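Local coordinates for toxin-like protein (Paenibacillus larvae subsp. larvae BRL-230010, PDB 5DZQ) that probably transfers ADP-ribose from NAD+ to a target protein, as a C3-like mono-ADP-ribosyltransferase toxin of a honeybee pathogen, at residues Trp32-Glu46 with Lys74-Lys86. Numbering follows the deposited sequence.
Sequences WEKKLRANEKELVKE and KILKLDEALKKSK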
# COMPACT_ATOMS: atom_id res chain seq x y z
N TRP B 32 5.25 0.99 -25.37
CA TRP B 32 6.37 1.06 -24.43
C TRP B 32 7.00 -0.32 -24.27
O TRP B 32 8.23 -0.46 -24.33
CB TRP B 32 5.89 1.60 -23.08
CG TRP B 32 6.98 1.80 -22.05
CD1 TRP B 32 8.28 2.17 -22.28
CD2 TRP B 32 6.85 1.64 -20.64
NE1 TRP B 32 8.97 2.26 -21.09
CE2 TRP B 32 8.11 1.94 -20.07
CE3 TRP B 32 5.79 1.28 -19.80
CZ2 TRP B 32 8.33 1.88 -18.70
CZ3 TRP B 32 6.01 1.22 -18.45
CH2 TRP B 32 7.27 1.52 -17.90
N GLU B 33 6.16 -1.33 -24.08
CA GLU B 33 6.63 -2.71 -23.89
C GLU B 33 7.53 -3.17 -25.03
O GLU B 33 8.51 -3.90 -24.81
CB GLU B 33 5.44 -3.65 -23.74
CG GLU B 33 5.82 -5.09 -23.42
CD GLU B 33 4.65 -6.05 -23.59
OE1 GLU B 33 3.69 -5.72 -24.31
OE2 GLU B 33 4.71 -7.15 -22.99
N LYS B 34 7.22 -2.75 -26.25
CA LYS B 34 8.02 -3.14 -27.41
C LYS B 34 9.40 -2.50 -27.39
O LYS B 34 10.35 -3.01 -27.98
CB LYS B 34 7.31 -2.78 -28.72
CG LYS B 34 6.05 -3.60 -28.98
CD LYS B 34 5.44 -3.28 -30.34
CE LYS B 34 3.92 -3.45 -30.34
NZ LYS B 34 3.50 -4.86 -30.08
N LYS B 35 9.52 -1.38 -26.68
CA LYS B 35 10.80 -0.68 -26.58
C LYS B 35 11.68 -1.23 -25.47
O LYS B 35 12.87 -0.93 -25.42
CB LYS B 35 10.57 0.82 -26.35
CG LYS B 35 10.12 1.60 -27.58
CD LYS B 35 10.32 3.10 -27.38
CE LYS B 35 10.13 3.89 -28.67
NZ LYS B 35 8.70 4.12 -29.03
N LEU B 36 11.11 -2.02 -24.57
CA LEU B 36 11.87 -2.48 -23.41
C LEU B 36 12.62 -3.78 -23.66
O LEU B 36 12.17 -4.65 -24.41
CB LEU B 36 10.95 -2.66 -22.21
CG LEU B 36 10.25 -1.40 -21.70
CD1 LEU B 36 9.35 -1.75 -20.52
CD2 LEU B 36 11.29 -0.35 -21.30
N ARG B 37 13.78 -3.90 -23.03
CA ARG B 37 14.51 -5.15 -22.97
C ARG B 37 13.77 -6.11 -22.03
O ARG B 37 12.95 -5.67 -21.23
CB ARG B 37 15.94 -4.92 -22.50
CG ARG B 37 16.76 -4.05 -23.44
CD ARG B 37 17.99 -3.50 -22.74
NE ARG B 37 18.83 -4.56 -22.18
CZ ARG B 37 19.85 -5.12 -22.81
NH1 ARG B 37 20.17 -4.74 -24.04
NH2 ARG B 37 20.56 -6.08 -22.22
N ALA B 38 14.06 -7.40 -22.13
CA ALA B 38 13.40 -8.38 -21.28
C ALA B 38 13.62 -8.09 -19.79
O ALA B 38 12.70 -8.25 -18.99
CB ALA B 38 13.87 -9.79 -21.62
N ASN B 39 14.82 -7.66 -19.43
CA ASN B 39 15.14 -7.42 -18.02
C ASN B 39 14.46 -6.16 -17.50
O ASN B 39 14.15 -6.06 -16.31
CB ASN B 39 16.66 -7.32 -17.80
CG ASN B 39 17.24 -6.02 -18.35
OD1 ASN B 39 17.38 -5.85 -19.56
ND2 ASN B 39 17.60 -5.11 -17.45
N GLU B 40 14.22 -5.21 -18.40
CA GLU B 40 13.54 -3.96 -18.06
C GLU B 40 12.07 -4.20 -17.78
O GLU B 40 11.51 -3.61 -16.84
CB GLU B 40 13.71 -2.93 -19.20
CG GLU B 40 15.08 -2.25 -19.23
CD GLU B 40 15.28 -1.33 -20.44
OE1 GLU B 40 14.74 -1.62 -21.52
OE2 GLU B 40 16.01 -0.33 -20.30
N LYS B 41 11.44 -5.06 -18.57
CA LYS B 41 10.04 -5.42 -18.33
C LYS B 41 9.88 -6.10 -16.97
O LYS B 41 8.94 -5.82 -16.24
CB LYS B 41 9.49 -6.35 -19.42
CG LYS B 41 9.55 -5.82 -20.85
CD LYS B 41 9.10 -6.92 -21.82
CE LYS B 41 9.44 -6.58 -23.27
NZ LYS B 41 8.90 -7.58 -24.23
N GLU B 42 10.79 -7.03 -16.68
CA GLU B 42 10.78 -7.74 -15.40
C GLU B 42 10.92 -6.76 -14.25
O GLU B 42 10.20 -6.85 -13.24
CB GLU B 42 11.92 -8.76 -15.34
CG GLU B 42 11.71 -9.99 -16.21
CD GLU B 42 12.93 -10.89 -16.26
OE1 GLU B 42 14.01 -10.47 -15.76
OE2 GLU B 42 12.83 -12.00 -16.82
N LEU B 43 11.84 -5.82 -14.40
CA LEU B 43 12.11 -4.85 -13.37
C LEU B 43 10.93 -3.92 -13.13
O LEU B 43 10.62 -3.58 -11.98
CB LEU B 43 13.36 -4.04 -13.73
CG LEU B 43 13.93 -3.19 -12.61
CD1 LEU B 43 14.29 -4.04 -11.39
CD2 LEU B 43 15.17 -2.47 -13.12
N VAL B 44 10.29 -3.48 -14.21
CA VAL B 44 9.11 -2.62 -14.06
C VAL B 44 8.01 -3.35 -13.29
O VAL B 44 7.40 -2.79 -12.38
CB VAL B 44 8.57 -2.14 -15.43
CG1 VAL B 44 7.21 -1.48 -15.26
CG2 VAL B 44 9.57 -1.16 -16.05
N LYS B 45 7.80 -4.62 -13.63
CA LYS B 45 6.83 -5.43 -12.89
C LYS B 45 7.26 -5.67 -11.45
O LYS B 45 6.41 -5.69 -10.54
CB LYS B 45 6.60 -6.76 -13.60
CG LYS B 45 5.85 -6.62 -14.92
CD LYS B 45 5.31 -7.96 -15.36
CE LYS B 45 4.72 -7.90 -16.74
NZ LYS B 45 4.25 -9.26 -17.15
N GLU B 46 8.56 -5.86 -11.24
CA GLU B 46 9.09 -6.02 -9.88
C GLU B 46 8.72 -4.81 -9.02
O GLU B 46 8.20 -4.97 -7.91
CB GLU B 46 10.62 -6.21 -9.87
CG GLU B 46 11.19 -6.34 -8.44
CD GLU B 46 12.69 -6.64 -8.40
OE1 GLU B 46 13.38 -6.13 -7.50
OE2 GLU B 46 13.17 -7.40 -9.26
N LYS B 74 19.29 -1.30 -9.53
CA LYS B 74 17.94 -1.47 -10.09
C LYS B 74 17.30 -0.13 -10.42
O LYS B 74 16.59 0.01 -11.42
CB LYS B 74 17.02 -2.21 -9.10
CG LYS B 74 17.47 -3.60 -8.69
CD LYS B 74 16.41 -4.21 -7.78
CE LYS B 74 16.93 -5.43 -7.06
NZ LYS B 74 15.91 -5.95 -6.10
N ILE B 75 17.51 0.84 -9.54
CA ILE B 75 16.85 2.12 -9.69
C ILE B 75 17.36 2.77 -10.97
O ILE B 75 16.58 3.35 -11.73
CB ILE B 75 17.08 3.03 -8.46
CG1 ILE B 75 16.17 2.59 -7.30
CG2 ILE B 75 16.81 4.49 -8.81
CD1 ILE B 75 16.48 3.23 -5.98
N LEU B 76 18.66 2.64 -11.24
CA LEU B 76 19.20 3.22 -12.47
C LEU B 76 18.59 2.57 -13.71
O LEU B 76 18.32 3.26 -14.69
CB LEU B 76 20.71 3.09 -12.49
CG LEU B 76 21.36 4.02 -11.47
CD1 LEU B 76 22.85 3.80 -11.44
CD2 LEU B 76 21.02 5.47 -11.79
N LYS B 77 18.38 1.26 -13.66
CA LYS B 77 17.77 0.56 -14.78
C LYS B 77 16.30 0.94 -14.94
O LYS B 77 15.81 1.12 -16.06
CB LYS B 77 17.91 -0.96 -14.62
CG LYS B 77 19.34 -1.46 -14.58
CD LYS B 77 19.41 -2.96 -14.86
CE LYS B 77 20.84 -3.45 -15.02
NZ LYS B 77 21.52 -3.59 -13.71
N LEU B 78 15.59 1.07 -13.83
CA LEU B 78 14.18 1.46 -13.89
C LEU B 78 14.04 2.88 -14.43
O LEU B 78 13.17 3.14 -15.26
CB LEU B 78 13.55 1.34 -12.50
CG LEU B 78 12.03 1.44 -12.35
CD1 LEU B 78 11.30 0.59 -13.38
CD2 LEU B 78 11.66 1.03 -10.93
N ASP B 79 14.93 3.77 -14.01
CA ASP B 79 14.97 5.12 -14.57
C ASP B 79 15.10 5.08 -16.10
O ASP B 79 14.47 5.84 -16.82
CB ASP B 79 16.15 5.91 -14.00
CG ASP B 79 16.00 6.22 -12.52
OD1 ASP B 79 14.90 6.02 -11.95
OD2 ASP B 79 16.99 6.68 -11.92
N GLU B 80 15.94 4.17 -16.58
CA GLU B 80 16.23 4.09 -18.01
C GLU B 80 15.04 3.51 -18.77
O GLU B 80 14.72 3.96 -19.87
CB GLU B 80 17.47 3.25 -18.27
CG GLU B 80 18.76 3.98 -17.92
CD GLU B 80 18.89 5.33 -18.64
OE1 GLU B 80 18.60 5.40 -19.85
OE2 GLU B 80 19.27 6.32 -17.97
N ALA B 81 14.39 2.54 -18.16
CA ALA B 81 13.18 1.97 -18.72
C ALA B 81 12.13 3.06 -18.92
O ALA B 81 11.55 3.18 -20.00
CB ALA B 81 12.63 0.86 -17.83
N LEU B 82 11.92 3.87 -17.89
CA LEU B 82 10.92 4.94 -17.97
C LEU B 82 11.31 5.99 -19.00
O LEU B 82 10.43 6.64 -19.59
CB LEU B 82 10.72 5.59 -16.60
CG LEU B 82 9.74 4.84 -15.68
CD1 LEU B 82 9.77 5.37 -14.22
CD2 LEU B 82 8.32 4.89 -16.24
N LYS B 83 12.60 6.19 -19.23
CA LYS B 83 13.02 7.18 -20.22
C LYS B 83 12.67 6.75 -21.64
O LYS B 83 12.62 7.58 -22.55
CB LYS B 83 14.53 7.45 -20.13
CG LYS B 83 14.92 8.47 -19.08
CD LYS B 83 16.44 8.64 -19.03
CE LYS B 83 16.86 9.55 -17.89
NZ LYS B 83 18.34 9.59 -17.73
N LYS B 84 12.42 5.46 -21.84
CA LYS B 84 12.02 4.94 -23.15
C LYS B 84 10.53 5.14 -23.41
O LYS B 84 10.03 4.80 -24.48
CB LYS B 84 12.36 3.45 -23.27
CG LYS B 84 13.85 3.12 -23.25
CD LYS B 84 14.06 1.62 -23.44
CE LYS B 84 15.53 1.24 -23.43
NZ LYS B 84 15.71 -0.23 -23.57
N SER B 85 9.83 5.69 -22.42
CA SER B 85 8.40 5.99 -22.58
C SER B 85 8.19 7.47 -22.85
O SER B 85 8.95 8.30 -22.37
CB SER B 85 7.61 5.57 -21.34
OG SER B 85 7.89 6.42 -20.24
N LYS B 86 7.16 7.78 -23.64
CA LYS B 86 6.78 9.16 -23.94
C LYS B 86 5.27 9.23 -24.09
O LYS B 86 4.71 8.55 -24.95
CB LYS B 86 7.43 9.67 -25.22
CG LYS B 86 8.92 9.95 -25.16
CD LYS B 86 9.40 10.49 -26.50
CE LYS B 86 10.92 10.52 -26.60
NZ LYS B 86 11.37 10.74 -28.01
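Glu40 OE1 is gripped from both segments: Lys84 NZ reaches its syn lone pair at 2.7 Å in a salt bridge, while the backbone N of Arg37, the N-cap residue of helix 38-49, meets its anti side at 2.9 Å. The Glu40 carboxylate thus ties the start of its own helix to the extended Lys84 side chain, which crosses that of Glu40 at about a right angle. A second shared acceptor, Ala81 O, takes Trp32 NE1 at 2.9 Å and the backbone N of Lys84 from opposite faces of its carbonyl plane. With CG opposite the backbone N (chi1 -176°), the indole reaches toward segment 74-86, held between Ser85 CB, 3.6 Å from the five-membered ring centroid in a CH-pi contact, and, offset toward the rim, Leu36 CD1 on the other face. Farther along, Leu43 CD2 presses on Lys77 CB at a tight 3.5 Å, and Val44 CG2 meets Leu78 CD1 at 3.6 Å. Glu46 OE1 forms a salt bridge with Lys74 NZ at 2.9 Å, an ammonium whose stronger partner is Tyr111 O of the second subunit. The axes of helices 38-46 and 74-83 come within 9.5 Å and cross at -105°; Trp32 and Val44 rest on Val169 of strand 167-170, and Glu46 touches Phe54 of helix 51-60, within the N-terminal helical region of this ADP-ribosyltransferase fold.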